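PDB 4MTE: zinc uptake regulation protein from Escherichia coli, which represses zinc-uptake genes such as znuACB by binding their operator DNA with zinc as its cofactor. Local coordinates for residues A18-R23 against L71-V76; F75-E80 against V109-A114. All coordinates share one frame; numbering follows the deposited sequence.

Contact 1: residues A18-R23 against L71-V76. With nucleotides of chain E.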
ATOM      1  N   ALA D  18       2.480  -9.403  41.313  1.00 34.95           N
ATOM      2  CA  ALA D  18       2.646 -10.381  42.384  1.00 36.33           C
ATOM      3  C   ALA D  18       1.373 -10.495  43.225  1.00 50.44           C
ATOM      4  O   ALA D  18       0.952 -11.595  43.579  1.00 40.69           O
ATOM      5  CB  ALA D  18       3.834 -10.015  43.266  1.00 38.42           C
ATOM      6  N   GLN D  19       0.763  -9.356  43.540  1.00 37.43           N
ATOM      7  CA  GLN D  19      -0.474  -9.342  44.320  1.00 28.67           C
ATOM      8  C   GLN D  19      -1.647 -10.015  43.604  1.00 34.45           C
ATOM      9  O   GLN D  19      -2.518 -10.601  44.245  1.00 35.67           O
ATOM     10  CB  GLN D  19      -0.847  -7.903  44.695  1.00 29.50           C
ATOM     11  CG  GLN D  19       0.058  -7.295  45.761  1.00 39.76           C
ATOM     12  CD  GLN D  19      -0.263  -5.842  46.058  1.00 34.02           C
ATOM     13  OE1 GLN D  19      -0.627  -5.081  45.164  1.00 38.25           O
ATOM     14  NE2 GLN D  19      -0.126  -5.450  47.319  1.00 37.14           N
ATOM     15  N   ARG D  20      -1.669  -9.933  42.276  1.00 44.11           N
ATOM     16  CA  ARG D  20      -2.779 -10.465  41.491  1.00 39.04           C
ATOM     17  C   ARG D  20      -2.539 -11.901  41.041  1.00 42.68           C
ATOM     18  O   ARG D  20      -3.400 -12.502  40.398  1.00 43.18           O
ATOM     19  CB  ARG D  20      -3.009  -9.600  40.255  1.00 44.37           C
ATOM     20  CG  ARG D  20      -3.462  -8.187  40.544  1.00 32.75           C
ATOM     21  CD  ARG D  20      -3.444  -7.372  39.267  1.00 31.28           C
ATOM     22  NE  ARG D  20      -3.982  -6.029  39.448  1.00 25.86           N
ATOM     23  CZ  ARG D  20      -3.831  -5.040  38.574  1.00 36.54           C
ATOM     24  NH1 ARG D  20      -3.149  -5.236  37.452  1.00 44.98           N
ATOM     25  NH2 ARG D  20      -4.355  -3.851  38.824  1.00 37.32           N
ATOM     26  N   ASN D  21      -1.374 -12.446  41.383  1.00 47.46           N
ATOM     27  CA  ASN D  21      -0.975 -13.769  40.912  1.00 51.71           C
ATOM     28  C   ASN D  21      -1.033 -13.869  39.389  1.00 45.73           C
ATOM     29  O   ASN D  21      -1.579 -14.824  38.838  1.00 62.64           O
ATOM     30  CB  ASN D  21      -1.838 -14.861  41.554  1.00 51.82           C
ATOM     31  CG  ASN D  21      -1.591 -15.000  43.044  1.00 77.55           C
ATOM     32  OD1 ASN D  21      -0.451 -14.922  43.505  1.00 86.55           O
ATOM     33  ND2 ASN D  21      -2.658 -15.206  43.806  1.00 84.67           N
ATOM     34  N   VAL D  22      -0.482 -12.859  38.723  1.00 43.65           N
ATOM     35  CA  VAL D  22      -0.249 -12.910  37.285  1.00 42.24           C
ATOM     36  C   VAL D  22       1.250 -12.785  37.057  1.00 39.67           C
ATOM     37  O   VAL D  22       1.961 -12.207  37.879  1.00 47.34           O
ATOM     38  CB  VAL D  22      -1.010 -11.798  36.533  1.00 41.51           C
ATOM     39  CG1 VAL D  22      -2.516 -11.972  36.721  1.00 40.79           C
ATOM     40  CG2 VAL D  22      -0.556 -10.415  36.996  1.00 41.29           C
ATOM     41  N   ARG D  23       1.731 -13.326  35.943  1.00 45.49           N
ATOM     42  CA  ARG D  23       3.164 -13.442  35.719  1.00 46.23           C
ATOM     43  C   ARG D  23       3.709 -12.272  34.917  1.00 50.93           C
ATOM     44  O   ARG D  23       3.403 -12.120  33.736  1.00 52.09           O
ATOM     45  CB  ARG D  23       3.472 -14.751  34.997  1.00 55.50           C
ATOM     46  CG  ARG D  23       2.747 -15.948  35.572  1.00 54.81           C
ATOM     47  CD  ARG D  23       3.400 -17.231  35.115  1.00 63.81           C
ATOM     48  NE  ARG D  23       2.448 -18.331  35.002  1.00 87.74           N
ATOM     49  CZ  ARG D  23       2.698 -19.470  34.364  1.00 84.23           C
ATOM     50  NH1 ARG D  23       3.873 -19.662  33.778  1.00 83.88           N
ATOM     51  NH2 ARG D  23       1.773 -20.415  34.309  1.00 86.33           N
ATOM     52  N   LEU D  71      -1.862  -4.267  28.752  1.00 43.22           N
ATOM     53  CA  LEU D  71      -3.121  -3.551  28.584  1.00 51.59           C
ATOM     54  C   LEU D  71      -4.158  -4.093  29.550  1.00 40.98           C
ATOM     55  O   LEU D  71      -4.881  -3.336  30.194  1.00 44.00           O
ATOM     56  CB  LEU D  71      -3.638  -3.702  27.156  1.00 40.16           C
ATOM     57  CG  LEU D  71      -2.975  -2.815  26.106  1.00 38.19           C
ATOM     58  CD1 LEU D  71      -3.246  -3.354  24.708  1.00 34.08           C
ATOM     59  CD2 LEU D  71      -3.474  -1.385  26.246  1.00 27.55           C
ATOM     60  N   GLU D  72      -4.226  -5.416  29.639  1.00 33.65           N
ATOM     61  CA  GLU D  72      -5.176  -6.070  30.525  1.00 36.77           C
ATOM     62  C   GLU D  72      -4.907  -5.706  31.984  1.00 47.10           C
ATOM     63  O   GLU D  72      -5.840  -5.471  32.749  1.00 40.39           O
ATOM     64  CB  GLU D  72      -5.114  -7.586  30.338  1.00 35.77           C
ATOM     65  CG  GLU D  72      -6.250  -8.342  31.008  1.00 60.07           C
ATOM     66  CD  GLU D  72      -6.196  -9.835  30.742  1.00 87.24           C
ATOM     67  OE1 GLU D  72      -5.315 -10.272  29.971  1.00 76.27           O
ATOM     68  OE2 GLU D  72      -7.034 -10.570  31.305  1.00102.58           O
ATOM     69  N   GLN D  73      -3.633  -5.657  32.367  1.00 48.35           N
ATOM     70  CA  GLN D  73      -3.267  -5.295  33.737  1.00 46.52           C
ATOM     71  C   GLN D  73      -3.285  -3.781  33.975  1.00 44.83           C
ATOM     72  O   GLN D  73      -3.106  -3.326  35.104  1.00 48.51           O
ATOM     73  CB  GLN D  73      -1.899  -5.883  34.102  1.00 32.82           C
ATOM     74  CG  GLN D  73      -1.860  -7.409  34.068  1.00 31.30           C
ATOM     75  CD  GLN D  73      -2.938  -8.044  34.930  1.00 44.98           C
ATOM     76  OE1 GLN D  73      -3.214  -7.581  36.036  1.00 45.68           O
ATOM     77  NE2 GLN D  73      -3.561  -9.102  34.424  1.00 56.87           N
ATOM     78  N   GLY D  74      -3.496  -3.008  32.915  1.00 44.12           N
ATOM     79  CA  GLY D  74      -3.736  -1.580  33.047  1.00 28.16           C
ATOM     80  C   GLY D  74      -2.491  -0.718  33.155  1.00 32.04           C
ATOM     81  O   GLY D  74      -2.574   0.447  33.544  1.00 35.32           O
ATOM     82  N   PHE D  75      -1.340  -1.278  32.801  1.00 39.05           N
ATOM     83  CA  PHE D  75      -0.079  -0.542  32.845  1.00 43.61           C
ATOM     84  C   PHE D  75       0.106   0.309  31.594  1.00 51.33           C
ATOM     85  O   PHE D  75       0.842   1.296  31.608  1.00 42.11           O
ATOM     86  CB  PHE D  75       1.092  -1.517  32.981  1.00 43.91           C
ATOM     87  CG  PHE D  75       0.975  -2.436  34.160  1.00 42.09           C
ATOM     88  CD1 PHE D  75       0.405  -1.994  35.340  1.00 47.54           C
ATOM     89  CD2 PHE D  75       1.420  -3.742  34.087  1.00 44.46           C
ATOM     90  CE1 PHE D  75       0.288  -2.833  36.424  1.00 42.98           C
ATOM     91  CE2 PHE D  75       1.303  -4.586  35.172  1.00 45.55           C
ATOM     92  CZ  PHE D  75       0.736  -4.127  36.341  1.00 53.05           C
ATOM     93  N   VAL D  76      -0.574  -0.081  30.520  1.00 46.12           N
ATOM     94  CA  VAL D  76      -0.436   0.577  29.225  1.00 46.25           C
ATOM     95  C   VAL D  76      -1.803   0.989  28.690  1.00 44.24           C
ATOM     96  O   VAL D  76      -2.815   0.359  28.998  1.00 33.04           O
ATOM     97  CB  VAL D  76       0.265  -0.362  28.207  1.00 46.75           C
ATOM     98  CG1 VAL D  76       0.323   0.263  26.812  1.00 58.63           C
ATOM     99  CG2 VAL D  76       1.666  -0.719  28.694  1.00 44.19           C
TER
ATOM    100  P    DA E   4      -5.257 -20.211  32.104  0.50 98.34           P
ATOM    101  OP1  DA E   4      -5.818 -19.160  32.981  0.50 93.24           O
ATOM    102  OP2  DA E   4      -5.903 -20.510  30.806  0.50 89.72           O
ATOM    103  O5'  DA E   4      -3.717 -19.864  31.853  0.50 86.06           O
ATOM    104  C5'  DA E   4      -2.839 -19.766  32.970  0.50 76.61           C
ATOM    105  C4'  DA E   4      -1.393 -19.671  32.519  0.50 72.42           C
ATOM    106  O4'  DA E   4      -0.996 -20.925  31.906  0.50 70.61           O
ATOM    107  C3'  DA E   4      -1.123 -18.575  31.493  0.50 67.17           C
ATOM    108  O3'  DA E   4       0.004 -17.807  31.903  0.50 64.73           O
ATOM    109  C2'  DA E   4      -0.880 -19.336  30.193  0.50 63.91           C
ATOM    110  C1'  DA E   4      -0.336 -20.672  30.681  0.50 64.03           C
ATOM    111  N9   DA E   4      -0.585 -21.791  29.775  0.50 58.78           N
ATOM    112  C8   DA E   4      -1.791 -22.239  29.317  0.50 58.85           C
ATOM    113  N7   DA E   4      -1.703 -23.272  28.512  0.50 56.11           N
ATOM    114  C5   DA E   4      -0.343 -23.518  28.439  0.50 50.65           C
ATOM    115  C6   DA E   4       0.410 -24.484  27.746  0.50 49.47           C
ATOM    116  N6   DA E   4      -0.136 -25.419  26.962  0.50 50.24           N
ATOM    117  N1   DA E   4       1.750 -24.450  27.892  0.50 47.31           N
ATOM    118  C2   DA E   4       2.290 -23.511  28.677  0.50 50.60           C
ATOM    119  N3   DA E   4       1.687 -22.555  29.376  0.50 52.97           N
ATOM    120  C4   DA E   4       0.359 -22.614  29.212  0.50 51.38           C
ATOM    121  P    DG E   5       0.402 -16.466  31.113  0.50 59.19           P
ATOM    122  OP1  DG E   5       0.861 -15.476  32.113  0.50 57.46           O
ATOM    123  OP2  DG E   5      -0.710 -16.124  30.196  0.50 57.66           O
ATOM    124  O5'  DG E   5       1.657 -16.908  30.230  0.50 63.21           O
ATOM    125  C5'  DG E   5       2.826 -17.363  30.897  0.50 62.01           C
ATOM    126  C4'  DG E   5       3.877 -17.842  29.913  0.50 59.52           C
ATOM    127  O4'  DG E   5       3.429 -19.079  29.307  0.50 60.88           O
ATOM    128  C3'  DG E   5       4.187 -16.874  28.775  0.50 60.44           C
ATOM    129  O3'  DG E   5       5.551 -16.466  28.901  0.50 63.66           O
ATOM    130  C2'  DG E   5       3.882 -17.655  27.492  0.50 57.07           C
ATOM    131  C1'  DG E   5       3.798 -19.109  27.946  0.50 54.98           C
ATOM    132  N9   DG E   5       2.814 -19.938  27.254  0.50 49.29           N
ATOM    133  C8   DG E   5       1.445 -19.819  27.291  0.50 51.46           C
ATOM    134  N7   DG E   5       0.826 -20.720  26.577  0.50 43.98           N
ATOM    135  C5   DG E   5       1.853 -21.488  26.040  0.50 43.53           C
ATOM    136  C6   DG E   5       1.804 -22.613  25.184  0.50 44.52           C
ATOM    137  O6   DG E   5       0.805 -23.173  24.712  0.50 45.31           O
ATOM    138  N1   DG E   5       3.078 -23.091  24.880  0.50 46.99           N
ATOM    139  C2   DG E   5       4.254 -22.549  25.346  0.50 47.95           C
ATOM    140  N2   DG E   5       5.396 -23.135  24.953  0.50 50.89           N
ATOM    141  N3   DG E   5       4.316 -21.496  26.148  0.50 49.84           N
ATOM    142  C4   DG E   5       3.083 -21.022  26.452  0.50 49.95           C
TER
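V22 and Q73 bring the backbones closest, with their CA atoms 8.9 Å apart, beside two helix termini that each close in a Schellman motif, N21 (phi 55°) and G74 (phi 84°) taking the positive phi. Side chains close this gap, chiefly R20 and Q73, whose side chains run antiparallel alongside one another. A single guanidinium nitrogen, NH1 of R20, gives both hydrogen bonds. To the backbone O of Q73, 3.0 Å from R20 NH1, the bond is fairly straight, lies in the guanidinium plane and uses a carbonyl lone pair. To the side-chain OE1 of Q73, 2.7 Å from R20 NH1, it is more bent (133° at the hydrogen) and tilted from both flat groups. The extended R20 chain delivers NH1 to that pair of oxygens, while the bend of Q73 at chi2 folds its amide back within range. V22 meets the amide head-on, its CG1 3.8 Å from Q73 NE2. CB of Q73 lies over one face of the F75 ring, near its rim. Beyond V22, the R23 guanidinium lays one face on the DNA backbone, its NH2 3.7 Å from O4' of DA4 of chain E. The contact thus joins the C-terminal ends of helices 6-20 and 60-72 in the winged-helix domain, with V22 resting on C17 and F69, and F75 on A13, C17 and L70.

Contact 2: residues F75-E80 against V109-A114. With ZN (zinc ion), chain N; nucleotides of chain F.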
ATOM      1  N   PHE D  75      -1.340  -1.278  32.801  1.00 39.05           N
ATOM      2  CA  PHE D  75      -0.079  -0.542  32.845  1.00 43.61           C
ATOM      3  C   PHE D  75       0.106   0.309  31.594  1.00 51.33           C
ATOM      4  O   PHE D  75       0.842   1.296  31.608  1.00 42.11           O
ATOM      5  CB  PHE D  75       1.092  -1.517  32.981  1.00 43.91           C
ATOM      6  CG  PHE D  75       0.975  -2.436  34.160  1.00 42.09           C
ATOM      7  CD1 PHE D  75       0.405  -1.994  35.340  1.00 47.54           C
ATOM      8  CD2 PHE D  75       1.420  -3.742  34.087  1.00 44.46           C
ATOM      9  CE1 PHE D  75       0.288  -2.833  36.424  1.00 42.98           C
ATOM     10  CE2 PHE D  75       1.303  -4.586  35.172  1.00 45.55           C
ATOM     11  CZ  PHE D  75       0.736  -4.127  36.341  1.00 53.05           C
ATOM     12  N   VAL D  76      -0.574  -0.081  30.520  1.00 46.12           N
ATOM     13  CA  VAL D  76      -0.436   0.577  29.225  1.00 46.25           C
ATOM     14  C   VAL D  76      -1.803   0.989  28.690  1.00 44.24           C
ATOM     15  O   VAL D  76      -2.815   0.359  28.998  1.00 33.04           O
ATOM     16  CB  VAL D  76       0.265  -0.362  28.207  1.00 46.75           C
ATOM     17  CG1 VAL D  76       0.323   0.263  26.812  1.00 58.63           C
ATOM     18  CG2 VAL D  76       1.666  -0.719  28.694  1.00 44.19           C
ATOM     19  N   HIS D  77      -1.818   2.069  27.915  1.00 35.80           N
ATOM     20  CA  HIS D  77      -3.000   2.483  27.172  1.00 34.05           C
ATOM     21  C   HIS D  77      -2.695   2.435  25.686  1.00 54.18           C
ATOM     22  O   HIS D  77      -1.569   2.717  25.256  1.00 41.79           O
ATOM     23  CB  HIS D  77      -3.416   3.904  27.544  1.00 42.02           C
ATOM     24  CG  HIS D  77      -3.848   4.055  28.968  1.00 57.65           C
ATOM     25  ND1 HIS D  77      -4.953   3.417  29.482  1.00 49.75           N
ATOM     26  CD2 HIS D  77      -3.322   4.781  29.982  1.00 39.49           C
ATOM     27  CE1 HIS D  77      -5.088   3.738  30.758  1.00 50.36           C
ATOM     28  NE2 HIS D  77      -4.112   4.562  31.084  1.00 66.86           N
ATOM     29  N   LYS D  78      -3.711   2.078  24.912  1.00 38.54           N
ATOM     30  CA  LYS D  78      -3.641   2.152  23.466  1.00 37.99           C
ATOM     31  C   LYS D  78      -4.152   3.516  23.029  1.00 37.99           C
ATOM     32  O   LYS D  78      -5.223   3.952  23.454  1.00 40.89           O
ATOM     33  CB  LYS D  78      -4.501   1.056  22.838  1.00 42.34           C
ATOM     34  CG  LYS D  78      -4.455   1.029  21.322  1.00 48.74           C
ATOM     35  CD  LYS D  78      -5.393  -0.023  20.764  1.00 69.09           C
ATOM     36  CE  LYS D  78      -5.275  -0.135  19.254  1.00 57.80           C
ATOM     37  NZ  LYS D  78      -3.940  -0.648  18.847  1.00 53.23           N
ATOM     38  N   VAL D  79      -3.379   4.189  22.182  1.00 37.51           N
ATOM     39  CA  VAL D  79      -3.802   5.450  21.587  1.00 41.34           C
ATOM     40  C   VAL D  79      -4.485   5.141  20.254  1.00 39.84           C
ATOM     41  O   VAL D  79      -3.825   4.783  19.279  1.00 34.82           O
ATOM     42  CB  VAL D  79      -2.603   6.398  21.363  1.00 45.50           C
ATOM     43  CG1 VAL D  79      -3.088   7.795  20.995  1.00 41.84           C
ATOM     44  CG2 VAL D  79      -1.710   6.438  22.606  1.00 49.31           C
ATOM     45  N   GLU D  80      -5.809   5.291  20.224  1.00 41.99           N
ATOM     46  CA  GLU D  80      -6.639   4.805  19.120  1.00 52.00           C
ATOM     47  C   GLU D  80      -6.618   5.684  17.869  1.00 53.42           C
ATOM     48  O   GLU D  80      -6.817   5.185  16.761  1.00 49.31           O
ATOM     49  CB  GLU D  80      -8.088   4.666  19.590  1.00 46.03           C
ATOM     50  CG  GLU D  80      -8.285   3.735  20.779  1.00 49.73           C
ATOM     51  CD  GLU D  80      -8.195   2.268  20.405  1.00 54.29           C
ATOM     52  OE1 GLU D  80      -7.847   1.959  19.247  1.00 59.70           O
ATOM     53  OE2 GLU D  80      -8.480   1.421  21.278  1.00 66.38           O
ATOM     54  N   VAL D 109       3.076  12.592  24.519  1.00 66.68           N
ATOM     55  CA  VAL D 109       1.694  12.548  24.981  1.00 62.35           C
ATOM     56  C   VAL D 109       1.589  12.674  26.495  1.00 67.66           C
ATOM     57  O   VAL D 109       2.444  12.175  27.228  1.00 75.73           O
ATOM     58  CB  VAL D 109       0.973  11.255  24.527  1.00 82.73           C
ATOM     59  CG1 VAL D 109       0.986  11.139  23.009  1.00 70.36           C
ATOM     60  CG2 VAL D 109       1.601  10.024  25.173  1.00 93.64           C
ATOM     61  N   LYS D 110       0.536  13.345  26.954  1.00 68.23           N
ATOM     62  CA  LYS D 110       0.269  13.466  28.387  1.00 85.94           C
ATOM     63  C   LYS D 110      -1.060  12.818  28.750  1.00 73.82           C
ATOM     64  O   LYS D 110      -2.100  13.159  28.178  1.00 72.06           O
ATOM     65  CB  LYS D 110       0.265  14.936  28.817  1.00 95.99           C
ATOM     66  CG  LYS D 110       1.568  15.403  29.458  1.00 97.87           C
ATOM     67  CD  LYS D 110       1.695  14.942  30.908  1.00 97.53           C
ATOM     68  CE  LYS D 110       0.765  15.719  31.830  1.00102.08           C
ATOM     69  NZ  LYS D 110       1.029  15.444  33.272  1.00 91.15           N
ATOM     70  N   GLU D 111      -1.019  11.875  29.692  1.00 66.58           N
ATOM     71  CA  GLU D 111      -2.241  11.324  30.264  1.00 76.29           C
ATOM     72  C   GLU D 111      -2.680  12.217  31.417  1.00 76.64           C
ATOM     73  O   GLU D 111      -1.956  12.369  32.401  1.00 90.09           O
ATOM     74  CB  GLU D 111      -2.064   9.881  30.764  1.00 62.15           C
ATOM     75  CG  GLU D 111      -3.416   9.259  31.095  1.00 51.80           C
ATOM     76  CD  GLU D 111      -3.378   7.871  31.723  1.00 45.18           C
ATOM     77  OE1 GLU D 111      -4.463   7.370  32.041  1.00 50.71           O
ATOM     78  OE2 GLU D 111      -2.316   7.255  31.916  1.00 37.78           O
ATOM     79  N   GLU D 112      -3.865  12.805  31.287  1.00 78.55           N
ATOM     80  CA  GLU D 112      -4.405  13.684  32.317  1.00 67.55           C
ATOM     81  C   GLU D 112      -5.813  13.248  32.701  1.00 76.64           C
ATOM     82  O   GLU D 112      -6.673  13.060  31.841  1.00 95.67           O
ATOM     83  CB  GLU D 112      -4.410  15.135  31.832  1.00 82.27           C
ATOM     84  CG  GLU D 112      -3.098  15.561  31.187  1.00105.37           C
ATOM     85  CD  GLU D 112      -2.814  17.046  31.332  1.00120.92           C
ATOM     86  OE1 GLU D 112      -2.947  17.577  32.457  1.00106.51           O
ATOM     87  OE2 GLU D 112      -2.452  17.683  30.319  1.00108.46           O
ATOM     88  N   CYS D 113      -6.038  13.086  34.000  1.00 92.40           N
ATOM     89  CA  CYS D 113      -7.329  12.641  34.503  1.00 82.58           C
ATOM     90  C   CYS D 113      -8.401  13.683  34.213  1.00 90.80           C
ATOM     91  O   CYS D 113      -8.099  14.856  33.995  1.00 99.75           O
ATOM     92  CB  CYS D 113      -7.252  12.378  36.007  1.00 95.16           C
ATOM     93  SG  CYS D 113      -8.746  11.636  36.700  1.00130.24           S
ATOM     94  N   ALA D 114      -9.658  13.250  34.218  1.00104.91           N
ATOM     95  CA  ALA D 114     -10.776  14.139  33.928  1.00110.63           C
ATOM     96  C   ALA D 114     -12.098  13.469  34.291  1.00115.62           C
ATOM     97  O   ALA D 114     -12.724  12.816  33.455  1.00102.58           O
ATOM     98  CB  ALA D 114     -10.767  14.539  32.455  1.00 81.27           C
TER
HETATM   99 ZN    ZN N 202      -3.592   5.717  32.654  1.00 52.81          ZN
ATOM    100  P    DA F  21      -2.129  -2.020  15.676  1.00 33.68           P
ATOM    101  OP1  DA F  21      -3.324  -1.444  16.326  1.00 42.26           O
ATOM    102  OP2  DA F  21      -0.795  -1.882  16.299  1.00 49.82           O
ATOM    103  O5'  DA F  21      -2.404  -3.573  15.455  1.00 40.76           O
ATOM    104  C5'  DA F  21      -3.608  -3.939  14.812  1.00 36.10           C
ATOM    105  C4'  DA F  21      -3.689  -5.441  14.613  1.00 32.21           C
ATOM    106  O4'  DA F  21      -2.667  -5.864  13.682  1.00 38.98           O
ATOM    107  C3'  DA F  21      -3.475  -6.290  15.863  1.00 34.23           C
ATOM    108  O3'  DA F  21      -4.735  -6.827  16.232  1.00 36.65           O
ATOM    109  C2'  DA F  21      -2.453  -7.357  15.451  1.00 40.26           C
ATOM    110  C1'  DA F  21      -2.435  -7.232  13.933  1.00 36.57           C
ATOM    111  N9   DA F  21      -1.196  -7.620  13.268  1.00 29.08           N
ATOM    112  C8   DA F  21       0.006  -6.967  13.266  1.00 26.77           C
ATOM    113  N7   DA F  21       0.935  -7.571  12.555  1.00 31.42           N
ATOM    114  C5   DA F  21       0.291  -8.690  12.056  1.00 38.75           C
ATOM    115  C6   DA F  21       0.711  -9.749  11.227  1.00 33.78           C
ATOM    116  N6   DA F  21       1.941  -9.873  10.716  1.00 26.53           N
ATOM    117  N1   DA F  21      -0.200 -10.695  10.936  1.00 29.94           N
ATOM    118  C2   DA F  21      -1.437 -10.598  11.429  1.00 34.94           C
ATOM    119  N3   DA F  21      -1.948  -9.656  12.212  1.00 37.96           N
ATOM    120  C4   DA F  21      -1.022  -8.731  12.487  1.00 26.31           C
TER
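H77 and E111 meet through a zinc ion that both bind. NE2 of H77 lies 2.0 Å from the zinc, and the E111 carboxylate chelates it with both oxygens, OE1 at 2.0 Å and OE2 at 2.1 Å from the metal. The imidazole ring and the carboxylate stand almost perpendicular, their planes 87° apart. H77 NE2 and E111 OE1 come within 3.0 Å, but this is the spacing of two ligands on one metal and not a hydrogen bond. C88 and H96 complete the site, and the rings of H77 and H96 also meet nearly at right angles.

In the next shell, torsions and strands set the ligands in place. E111 is fully extended, with CG opposite the backbone N (chi1 -169°) and the chain straight beyond it, which carries the carboxylate across to the metal while the CA atoms of H77 and E111 stay 9.4 Å apart. M100 of strand 99-103 packs on both H77 and E111. Further along, V79 and V109 do not meet, but both touch I102 and V86. K78, next to H77, sends its side chain the opposite way, toward DNA: its NZ donates a hydrogen bond to OP1 of DA21 of chain F over 2.7 Å, reached by a final bend at chi4.

Strand 76-79 belongs to the wing of the winged helix and pairs with 84-87 through H77 and V86. Strand 109-112 edges the other sheet, paired with 99-103 through K110 with F101 and E112 with A99. As in other Fur-family proteins, the zinc therefore joins the DNA-binding domain to the dimerisation domain, where E112 packs on M128 of the second subunit.

Contacts 1 and 2 have centres about 17 Å apart and share F75 and V76, where the turn after helix 60-72 runs into strand 76-79. They also touch directly: CD2 of L71 packs 3.7 Å from the backbone N of K78. The F75 side chain lies about 9 Å from the zinc, and F75 forms a backbone hydrogen bond with C88, a ligand of the same zinc, which gives the turn of contact 1 a short path to the metal site of contact 2. Each contact also borders DNA, through R23 at chain E and K78 at chain F, consistent with zinc binding helping to set the DNA-binding domain for its operator.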